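Local atomic coordinates of lectin (Trichosanthes anguina, PDB entry 4HR6), a protein that binds galactosides through two beta-trefoil domains, as the lectin chain of a three-chain, nontoxic homologue of type II ribosome-inactivating proteins. Residues C[16-21]-C[33-38]; C[143-148]-C[159-164]; C[230-235]-C[250-255]. All blocks are in the same frame, centred on the assembly; numbering follows the deposited sequence.

Contact 1 of 3, residues C[16-21]-C[33-38]; sequences DALCVD and LILYPC. With AMG (methyl alpha-D-galactopyranoside), chain D.
Tyr-36 meets Asp-21 at its first side-chain atom, CB lying 3.6 Å from Asp-21 OD1. Its CG stands anti to the backbone N (chi1 -159°), which carries the ring away from the strand 19-21 and out to the bound galactoside. CG and CD2 lie near both Asp-21 OD1 and sugar C4, CD1 near C4, CE1 and CZ near C5, CE2 near C3, and OH ends near O1 without a hydrogen bond. Sugar C4 sits 3.7 Å above the ring plane of Tyr-36, over its centre, a CH-pi contact; Pro-37 CD covers the opposite face toward the rim. Asp-21 holds the sugar by hydrogen bonds instead: OD1 accepts from sugar O3 at 2.6 Å and OD2 from sugar O4 at 2.8 Å, so each carboxylate oxygen takes one of two adjacent hydroxyls. Gln-44 also donates to OD1. Along the backbones, the hydrogen-bonded pairs Cys-19/Tyr-36 and Asp-21/Ile-34 fix the register. Cys-19 SG bonds covalently to Cys-38 SG (chi3 95°), and a water joins Ala-17 O to Cys-38 N. An aspartate paired with an aromatic ring that packs on the sugar, on a disulfide-linked hairpin, is characteristic of a ricin-type beta-trefoil galactose site.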
loop_
_atom_site.group_PDB
_atom_site.type_symbol
_atom_site.label_atom_id
_atom_site.label_comp_id
_atom_site.label_asym_id
_atom_site.label_seq_id
_atom_site.Cartn_x
_atom_site.Cartn_y
_atom_site.Cartn_z
ATOM N N ASP C 16 14.434 16.120 -0.163
ATOM C CA ASP C 16 13.795 17.070 -1.063
ATOM C C ASP C 16 13.517 16.518 -2.470
ATOM O O ASP C 16 13.330 17.285 -3.414
ATOM C CB ASP C 16 14.618 18.379 -1.115
ATOM C CG ASP C 16 14.262 19.339 0.029
ATOM O OD1 ASP C 16 13.555 20.332 -0.243
ATOM O OD2 ASP C 16 14.640 19.076 1.198
ATOM N N ALA C 17 13.447 15.190 -2.595
ATOM C CA ALA C 17 13.124 14.519 -3.865
ATOM C C ALA C 17 14.286 14.450 -4.833
ATOM O O ALA C 17 14.086 14.236 -6.019
ATOM C CB ALA C 17 11.922 15.183 -4.547
ATOM N N LEU C 18 15.499 14.627 -4.333
ATOM C CA LEU C 18 16.665 14.597 -5.196
ATOM C C LEU C 18 17.217 13.188 -5.276
ATOM O O LEU C 18 16.974 12.369 -4.391
ATOM C CB LEU C 18 17.729 15.573 -4.695
ATOM C CG LEU C 18 17.325 17.043 -4.858
ATOM C CD1 LEU C 18 18.065 17.920 -3.862
ATOM C CD2 LEU C 18 17.587 17.509 -6.278
ATOM N N CYS C 19 17.982 12.937 -6.336
ATOM C CA CYS C 19 18.515 11.615 -6.637
ATOM C C CYS C 19 20.002 11.456 -6.307
ATOM O O CYS C 19 20.790 12.396 -6.438
ATOM C CB CYS C 19 18.265 11.291 -8.108
ATOM S SG CYS C 19 16.586 10.687 -8.400
ATOM N N VAL C 20 20.355 10.248 -5.866
ATOM C CA VAL C 20 21.728 9.847 -5.647
ATOM C C VAL C 20 22.427 9.730 -7.016
ATOM O O VAL C 20 21.942 9.075 -7.948
ATOM C CB VAL C 20 21.790 8.541 -4.842
ATOM C CG1 VAL C 20 23.218 8.046 -4.702
ATOM C CG2 VAL C 20 21.159 8.747 -3.468
ATOM N N ASP C 21 23.570 10.400 -7.125
ATOM C CA ASP C 21 24.179 10.719 -8.414
ATOM C C ASP C 21 25.693 10.737 -8.200
ATOM O O ASP C 21 26.189 11.437 -7.311
ATOM C CB ASP C 21 23.630 12.077 -8.895
ATOM C CG ASP C 21 24.342 12.620 -10.131
ATOM O OD1 ASP C 21 23.657 13.101 -11.068
ATOM O OD2 ASP C 21 25.588 12.597 -10.151
ATOM N N LEU C 33 29.722 10.858 -4.420
ATOM C CA LEU C 33 28.290 10.863 -4.800
ATOM C C LEU C 33 27.535 12.001 -4.144
ATOM O O LEU C 33 27.654 12.236 -2.936
ATOM C CB LEU C 33 27.583 9.542 -4.476
ATOM C CG LEU C 33 28.299 8.600 -3.513
ATOM C CD1 LEU C 33 27.359 8.010 -2.470
ATOM C CD2 LEU C 33 29.016 7.522 -4.314
ATOM N N ILE C 34 26.726 12.667 -4.959
ATOM C CA ILE C 34 25.950 13.827 -4.542
ATOM C C ILE C 34 24.436 13.588 -4.643
ATOM O O ILE C 34 23.996 12.602 -5.235
ATOM C CB ILE C 34 26.291 15.048 -5.429
ATOM C CG1 ILE C 34 26.079 14.725 -6.914
ATOM C CG2 ILE C 34 27.730 15.484 -5.191
ATOM C CD1 ILE C 34 26.006 15.939 -7.812
ATOM N N LEU C 35 23.657 14.501 -4.062
ATOM C CA LEU C 35 22.264 14.687 -4.444
ATOM C C LEU C 35 22.234 15.557 -5.683
ATOM O O LEU C 35 22.970 16.527 -5.760
ATOM C CB LEU C 35 21.471 15.412 -3.362
ATOM C CG LEU C 35 21.174 14.730 -2.035
ATOM C CD1 LEU C 35 20.225 15.631 -1.258
ATOM C CD2 LEU C 35 20.579 13.341 -2.224
ATOM N N TYR C 36 21.355 15.242 -6.628
ATOM C CA TYR C 36 21.229 16.021 -7.854
ATOM C C TYR C 36 19.823 15.826 -8.440
ATOM O O TYR C 36 19.235 14.772 -8.268
ATOM C CB TYR C 36 22.309 15.584 -8.860
ATOM C CG TYR C 36 22.609 16.606 -9.937
ATOM C CD1 TYR C 36 23.537 17.633 -9.717
ATOM C CD2 TYR C 36 21.967 16.559 -11.168
ATOM C CE1 TYR C 36 23.812 18.579 -10.698
ATOM C CE2 TYR C 36 22.234 17.503 -12.155
ATOM C CZ TYR C 36 23.158 18.509 -11.914
ATOM O OH TYR C 36 23.419 19.433 -12.891
ATOM N N PRO C 37 19.273 16.846 -9.122
ATOM C CA PRO C 37 17.996 16.663 -9.804
ATOM C C PRO C 37 17.886 15.316 -10.525
ATOM O O PRO C 37 18.819 14.917 -11.227
ATOM C CB PRO C 37 17.982 17.810 -10.814
ATOM C CG PRO C 37 18.796 18.886 -10.178
ATOM C CD PRO C 37 19.696 18.257 -9.145
ATOM N N CYS C 38 16.761 14.625 -10.334
ATOM C CA CYS C 38 16.556 13.319 -10.938
ATOM C C CYS C 38 16.406 13.467 -12.428
ATOM O O CYS C 38 15.725 14.369 -12.904
ATOM C CB CYS C 38 15.316 12.635 -10.377
ATOM S SG CYS C 38 15.419 12.316 -8.615
HETATM C C1 AMG D . 26.641 16.609 -14.902
HETATM C C2 AMG D . 25.861 15.296 -14.817
HETATM C C3 AMG D . 24.973 15.241 -13.571
HETATM C C4 AMG D . 25.726 15.639 -12.298
HETATM C C5 AMG D . 26.588 16.896 -12.498
HETATM C C6 AMG D . 27.509 17.139 -11.302
HETATM C C7 AMG D . 26.052 18.475 -16.296
HETATM O O1 AMG D . 25.742 17.705 -15.131
HETATM O O2 AMG D . 25.049 15.154 -15.989
HETATM O O3 AMG D . 24.436 13.918 -13.411
HETATM O O4 AMG D . 26.532 14.541 -11.854
HETATM O O5 AMG D . 27.386 16.800 -13.687
HETATM O O6 AMG D . 27.626 18.544 -11.045
HETATM O O HOH W 1 14.645 15.531 -8.515
#

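Contact 2 of 3, residues C[143-148]-C[159-164]; sequences VGLDDM and MWLEEC
Asp-147 O and Glu-163 OE1 are joined through one water, which donates to each at 2.8 Å and accepts from Cys-164 N at 3.1 Å. Three groups from the two segments thus hold this water, and it stands in for direct hydrogen bonds, of which the segments have none between them. The same carbonyl, Asp-147 O, lies 3.4 Å from Cys-164 SG, a van der Waals approach beside the disulfide that Cys-164 makes with Cys-149. The carboxylate of Asp-147 turns away from the contact, to a salt bridge with Lys-14 and a hydrogen bond with Gln-125, both of other chains of the assembly.

The apolar packing is carried by Met-148 and Leu-161. Met-148 is extended as far as SD and then bends (chi3 83°), which brings CE over the peptide link between Glu-162 and Glu-163, 3.3 Å from Glu-162 C. Nearer its root, Met-148 CB is 4.1 Å from Leu-161 CB. One branch of Leu-161, CD2, rests 3.7 Å from Met-148 O, while the other, CD1, touches Leu-145 CD2 at 4.2 Å, the two leucine side chains crossing at about a right angle. Val-237 packs against both leucines. Within the turn 143-148, Gly-144 N donates to Met-148 O, folding the chain back. Farther along the strand, Trp-160 NE1 donates almost in its ring plane to the anti lone pair of Glu-162 OE1. Leading from the strand 138-143 into a disulfide-linked hairpin of strands 148-153 and 158-163, the contact belongs to a ricin-type beta-trefoil domain.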
loop_
_atom_site.group_PDB
_atom_site.type_symbol
_atom_site.label_atom_id
_atom_site.label_comp_id
_atom_site.label_asym_id
_atom_site.label_seq_id
_atom_site.Cartn_x
_atom_site.Cartn_y
_atom_site.Cartn_z
ATOM N N VAL C 143 -6.764 9.864 5.118
ATOM C CA VAL C 143 -8.087 9.638 5.676
ATOM C C VAL C 143 -7.945 8.887 6.982
ATOM O O VAL C 143 -7.235 7.910 7.056
ATOM C CB VAL C 143 -8.979 8.845 4.691
ATOM C CG1 VAL C 143 -10.401 8.702 5.225
ATOM C CG2 VAL C 143 -9.006 9.530 3.332
ATOM N N GLY C 144 -8.618 9.368 8.020
ATOM C CA GLY C 144 -8.544 8.778 9.339
ATOM C C GLY C 144 -9.929 8.339 9.733
ATOM O O GLY C 144 -10.808 8.179 8.868
ATOM N N LEU C 145 -10.140 8.137 11.030
ATOM C CA LEU C 145 -11.385 7.535 11.468
ATOM C C LEU C 145 -12.584 8.415 11.134
ATOM O O LEU C 145 -12.458 9.627 10.904
ATOM C CB LEU C 145 -11.359 7.150 12.946
ATOM C CG LEU C 145 -11.814 8.166 13.974
ATOM C CD1 LEU C 145 -11.895 7.482 15.335
ATOM C CD2 LEU C 145 -10.866 9.357 13.967
ATOM N N ASP C 146 -13.736 7.757 11.038
ATOM C CA ASP C 146 -14.989 8.391 10.663
ATOM C C ASP C 146 -14.904 8.933 9.252
ATOM O O ASP C 146 -15.686 9.799 8.864
ATOM C CB ASP C 146 -15.348 9.509 11.668
ATOM C CG ASP C 146 -16.841 9.580 11.970
ATOM O OD1 ASP C 146 -17.556 8.577 11.735
ATOM O OD2 ASP C 146 -17.300 10.635 12.461
ATOM N N ASP C 147 -13.962 8.412 8.474
ATOM C CA ASP C 147 -13.749 8.859 7.094
ATOM C C ASP C 147 -13.497 10.345 6.936
ATOM O O ASP C 147 -13.869 10.948 5.919
ATOM C CB ASP C 147 -14.928 8.439 6.230
ATOM C CG ASP C 147 -15.224 6.993 6.376
ATOM O OD1 ASP C 147 -14.349 6.196 5.980
ATOM O OD2 ASP C 147 -16.289 6.665 6.923
ATOM N N MET C 148 -12.817 10.920 7.917
ATOM C CA MET C 148 -12.448 12.327 7.852
ATOM C C MET C 148 -11.020 12.497 7.354
ATOM O O MET C 148 -10.204 11.592 7.506
ATOM C CB MET C 148 -12.639 12.951 9.216
ATOM C CG MET C 148 -14.108 13.066 9.560
ATOM S SD MET C 148 -14.371 13.889 11.124
ATOM C CE MET C 148 -14.269 15.604 10.613
ATOM N N MET C 159 -2.772 21.481 11.927
ATOM C CA MET C 159 -3.493 20.409 11.239
ATOM C C MET C 159 -4.384 19.556 12.139
ATOM O O MET C 159 -4.038 19.266 13.279
ATOM C CB MET C 159 -2.521 19.519 10.438
ATOM C CG MET C 159 -1.665 18.570 11.261
ATOM S SD MET C 159 -1.001 17.249 10.222
ATOM C CE MET C 159 -0.995 15.902 11.404
ATOM N N TRP C 160 -5.550 19.191 11.608
ATOM C CA TRP C 160 -6.468 18.256 12.260
ATOM C C TRP C 160 -7.453 17.672 11.234
ATOM O O TRP C 160 -7.376 17.955 10.035
ATOM C CB TRP C 160 -7.228 18.934 13.419
ATOM C CG TRP C 160 -7.950 20.198 13.038
ATOM C CD1 TRP C 160 -9.072 20.315 12.269
ATOM C CD2 TRP C 160 -7.592 21.530 13.425
ATOM N NE1 TRP C 160 -9.426 21.644 12.133
ATOM C CE2 TRP C 160 -8.538 22.406 12.848
ATOM C CE3 TRP C 160 -6.563 22.066 14.212
ATOM C CZ2 TRP C 160 -8.481 23.789 13.025
ATOM C CZ3 TRP C 160 -6.508 23.438 14.386
ATOM C CH2 TRP C 160 -7.461 24.285 13.795
ATOM N N LEU C 161 -8.396 16.880 11.725
ATOM C CA LEU C 161 -9.387 16.235 10.873
ATOM C C LEU C 161 -10.622 17.089 10.602
ATOM O O LEU C 161 -11.264 17.612 11.515
ATOM C CB LEU C 161 -9.784 14.891 11.482
ATOM C CG LEU C 161 -8.626 13.891 11.479
ATOM C CD1 LEU C 161 -8.943 12.690 12.356
ATOM C CD2 LEU C 161 -8.311 13.474 10.056
ATOM N N GLU C 162 -10.923 17.236 9.321
ATOM C CA GLU C 162 -12.120 17.893 8.855
ATOM C C GLU C 162 -12.837 16.911 7.928
ATOM O O GLU C 162 -12.288 15.867 7.580
ATOM C CB GLU C 162 -11.742 19.171 8.110
ATOM C CG GLU C 162 -11.199 20.266 9.029
ATOM C CD GLU C 162 -12.270 20.865 9.942
ATOM O OE1 GLU C 162 -11.957 21.194 11.109
ATOM O OE2 GLU C 162 -13.432 20.994 9.500
ATOM N N GLU C 163 -14.066 17.244 7.557
ATOM C CA GLU C 163 -14.819 16.471 6.599
ATOM C C GLU C 163 -14.125 16.595 5.253
ATOM O O GLU C 163 -13.773 17.699 4.831
ATOM C CB GLU C 163 -16.256 16.993 6.485
ATOM C CG GLU C 163 -17.284 15.931 6.126
ATOM C CD GLU C 163 -17.652 15.034 7.302
ATOM O OE1 GLU C 163 -17.661 13.796 7.129
ATOM O OE2 GLU C 163 -17.931 15.561 8.401
ATOM N N CYS C 164 -13.953 15.466 4.573
ATOM C CA CYS C 164 -13.326 15.454 3.260
ATOM C C CYS C 164 -14.138 16.224 2.253
ATOM O O CYS C 164 -15.357 16.098 2.218
ATOM C CB CYS C 164 -13.162 14.020 2.750
ATOM S SG CYS C 164 -12.188 12.997 3.850
HETATM O O HOH W 2 -15.637 13.004 5.384
#

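Contact 3 of 3, residues C[230-235]-C[250-255]; sequences NQRLAM and HRPHGD. With AMG (methyl alpha-D-galactopyranoside), chain E.
The guanidinium of Arg-232 has Pro-252 CB over one face, 3.6 Å above the plane and offset toward the rim. The closest atom pair of these side chains is Arg-232 NH2 with Pro-252 CB, at 3.7 Å. The arginine chain runs extended through its first two torsions and bends at chi3 (72°), and this bend returns the flat end toward the proline. Its NH1 is held from outside the contact, by Ser-226 OG and by a salt bridge to Asp-222, which should limit the rotation of the group.

Two imidazoles address the bound galactoside differently. His-250 offers a face: sugar C3 lies 3.8 Å above its plane, toward the rim, and C4 approaches NE2. His-253 instead uses its edge, where NE2 donates to sugar O3 at 2.8 Å. His-250 ND1 donates to Arg-251 O at 2.7 Å, and the acceptor lies only 12° out of the ring plane. That bond should hold the ring's rotation, and with a carbonyl as acceptor it implies a proton on ND1. Asp-236, Asn-257, Asp-199 and Arg-239 N supply the other hydrogen bonds to the sugar.

The backbones meet in one antiparallel hydrogen-bonded pair. Ala-234 N donates to His-250 O, and His-250 N donates back to Ala-234 O, both at 2.9 Å and nearly straight. Past the pair, Pro-252 CG rests against Arg-232 O, and Leu-233 CB abuts His-250 O. Gln-258 receives the loop beyond, bonding Arg-251 O and His-253 N. The pair therefore joins the start of strand 234-237 to the end of strand 247-250, which lies between it and strand 201-208 in the sheet, while Met-235 packs on Ile-225 of strand 225-226.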
loop_
_atom_site.group_PDB
_atom_site.type_symbol
_atom_site.label_atom_id
_atom_site.label_comp_id
_atom_site.label_asym_id
_atom_site.label_seq_id
_atom_site.Cartn_x
_atom_site.Cartn_y
_atom_site.Cartn_z
ATOM N N ASN C 230 12.858 0.956 15.927
ATOM C CA ASN C 230 12.328 -0.048 16.855
ATOM C C ASN C 230 11.399 0.591 17.890
ATOM O O ASN C 230 10.276 0.118 18.093
ATOM C CB ASN C 230 13.467 -0.803 17.551
ATOM N N GLN C 231 11.867 1.666 18.530
ATOM C CA GLN C 231 11.063 2.413 19.508
ATOM C C GLN C 231 10.029 3.259 18.762
ATOM O O GLN C 231 10.110 4.487 18.732
ATOM C CB GLN C 231 11.962 3.294 20.382
ATOM N N ARG C 232 9.048 2.577 18.176
ATOM C CA ARG C 232 8.154 3.155 17.170
ATOM C C ARG C 232 6.939 3.844 17.792
ATOM O O ARG C 232 6.345 3.323 18.729
ATOM C CB ARG C 232 7.687 2.036 16.221
ATOM C CG ARG C 232 6.672 2.447 15.165
ATOM C CD ARG C 232 6.354 1.295 14.229
ATOM N NE ARG C 232 5.552 0.239 14.855
ATOM C CZ ARG C 232 4.240 0.038 14.672
ATOM N NH1 ARG C 232 3.509 0.828 13.879
ATOM N NH2 ARG C 232 3.642 -0.972 15.299
ATOM N N LEU C 233 6.570 5.005 17.251
ATOM C CA LEU C 233 5.334 5.697 17.635
ATOM C C LEU C 233 4.461 5.985 16.405
ATOM O O LEU C 233 4.978 6.203 15.306
ATOM C CB LEU C 233 5.640 7.021 18.346
ATOM C CG LEU C 233 6.612 7.020 19.535
ATOM C CD1 LEU C 233 6.972 8.456 19.913
ATOM C CD2 LEU C 233 6.038 6.265 20.725
ATOM N N ALA C 234 3.143 6.042 16.627
ATOM C CA ALA C 234 2.148 6.221 15.566
ATOM C C ALA C 234 1.338 7.499 15.719
ATOM O O ALA C 234 1.000 7.913 16.819
ATOM C CB ALA C 234 1.195 5.047 15.581
ATOM N N MET C 235 0.998 8.090 14.588
ATOM C CA MET C 235 0.061 9.186 14.510
ATOM C C MET C 235 -1.296 8.697 15.039
ATOM O O MET C 235 -1.693 7.549 14.817
ATOM C CB MET C 235 -0.024 9.656 13.060
ATOM C CG MET C 235 -0.526 11.063 12.880
ATOM S SD MET C 235 -0.263 11.719 11.224
ATOM C CE MET C 235 1.515 11.756 11.140
ATOM N N HIS C 250 1.763 8.721 19.512
ATOM C CA HIS C 250 1.418 7.857 20.627
ATOM C C HIS C 250 2.062 6.487 20.498
ATOM O O HIS C 250 2.547 6.119 19.440
ATOM C CB HIS C 250 -0.108 7.725 20.663
ATOM C CG HIS C 250 -0.643 7.148 21.934
ATOM N ND1 HIS C 250 -0.806 5.793 22.124
ATOM C CD2 HIS C 250 -1.066 7.741 23.072
ATOM C CE1 HIS C 250 -1.303 5.576 23.329
ATOM N NE2 HIS C 250 -1.470 6.741 23.924
ATOM N N ARG C 251 2.076 5.746 21.598
ATOM C CA ARG C 251 2.413 4.329 21.589
ATOM C C ARG C 251 1.497 3.588 20.601
ATOM O O ARG C 251 0.286 3.823 20.598
ATOM C CB ARG C 251 2.217 3.764 22.998
ATOM C CG ARG C 251 2.788 2.381 23.234
ATOM C CD ARG C 251 2.468 1.889 24.641
ATOM N NE ARG C 251 3.445 0.895 25.091
ATOM C CZ ARG C 251 4.592 1.169 25.719
ATOM N NH1 ARG C 251 4.942 2.419 26.012
ATOM N NH2 ARG C 251 5.401 0.175 26.065
ATOM N N PRO C 252 2.059 2.691 19.766
ATOM C CA PRO C 252 1.227 1.982 18.784
ATOM C C PRO C 252 0.344 0.904 19.404
ATOM O O PRO C 252 0.825 0.073 20.174
ATOM C CB PRO C 252 2.258 1.339 17.842
ATOM C CG PRO C 252 3.574 1.945 18.196
ATOM C CD PRO C 252 3.473 2.303 19.642
ATOM N N HIS C 253 -0.946 0.934 19.091
ATOM C CA HIS C 253 -1.860 -0.139 19.528
ATOM C C HIS C 253 -2.812 -0.632 18.428
ATOM O O HIS C 253 -3.544 -1.597 18.636
ATOM C CB HIS C 253 -2.648 0.258 20.800
ATOM C CG HIS C 253 -3.329 1.590 20.709
ATOM N ND1 HIS C 253 -4.200 1.917 19.692
ATOM C CD2 HIS C 253 -3.278 2.674 21.519
ATOM C CE1 HIS C 253 -4.652 3.144 19.872
ATOM N NE2 HIS C 253 -4.112 3.625 20.977
ATOM N N GLY C 254 -2.811 0.029 17.274
ATOM C CA GLY C 254 -3.551 -0.457 16.112
ATOM C C GLY C 254 -5.065 -0.305 16.118
ATOM O O GLY C 254 -5.743 -0.914 15.299
ATOM N N ASP C 255 -5.601 0.524 17.009
ATOM C CA ASP C 255 -7.034 0.779 17.051
ATOM C C ASP C 255 -7.400 1.827 15.988
ATOM O O ASP C 255 -6.528 2.380 15.316
ATOM C CB ASP C 255 -7.466 1.227 18.455
ATOM C CG ASP C 255 -8.923 0.863 18.772
ATOM O OD1 ASP C 255 -9.744 0.734 17.833
ATOM O OD2 ASP C 255 -9.251 0.706 19.962
HETATM C C1 AMG E . -6.650 6.952 24.818
HETATM C C2 AMG E . -6.532 6.426 23.386
HETATM C C3 AMG E . -5.114 6.626 22.840
HETATM C C4 AMG E . -4.703 8.086 22.988
HETATM C C5 AMG E . -4.945 8.574 24.426
HETATM C C6 AMG E . -4.675 10.067 24.597
HETATM C C7 AMG E . -6.385 5.984 26.979
HETATM O O1 AMG E . -5.797 6.210 25.701
HETATM O O2 AMG E . -6.898 5.044 23.381
HETATM O O3 AMG E . -5.023 6.246 21.458
HETATM O O4 AMG E . -5.437 8.873 22.042
HETATM O O5 AMG E . -6.295 8.331 24.823
HETATM O O6 AMG E . -4.445 10.330 25.989
#

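In the fold
Contacts 1 and 3 each line a galactoside site, in different ricin-type lectin domains and on opposite sides of the chain's centre. Their centres are about 31 Å apart and their nearest atoms about 18 Å, so the two sites share no residue of these contacts. The face of a tyrosine serves in contact 1 and the face of a histidine in contact 3. Contact 2 shares its lectin domain with contact 3; their centres are about 19 Å apart and they touch where Met-159 CE packs on Met-235 SD at 4.3 Å. Contact 2 binds no sugar itself, although the side chain of Leu-145 comes within about 9 Å of one. Contacts 1 and 2 are about 34 Å apart between centres.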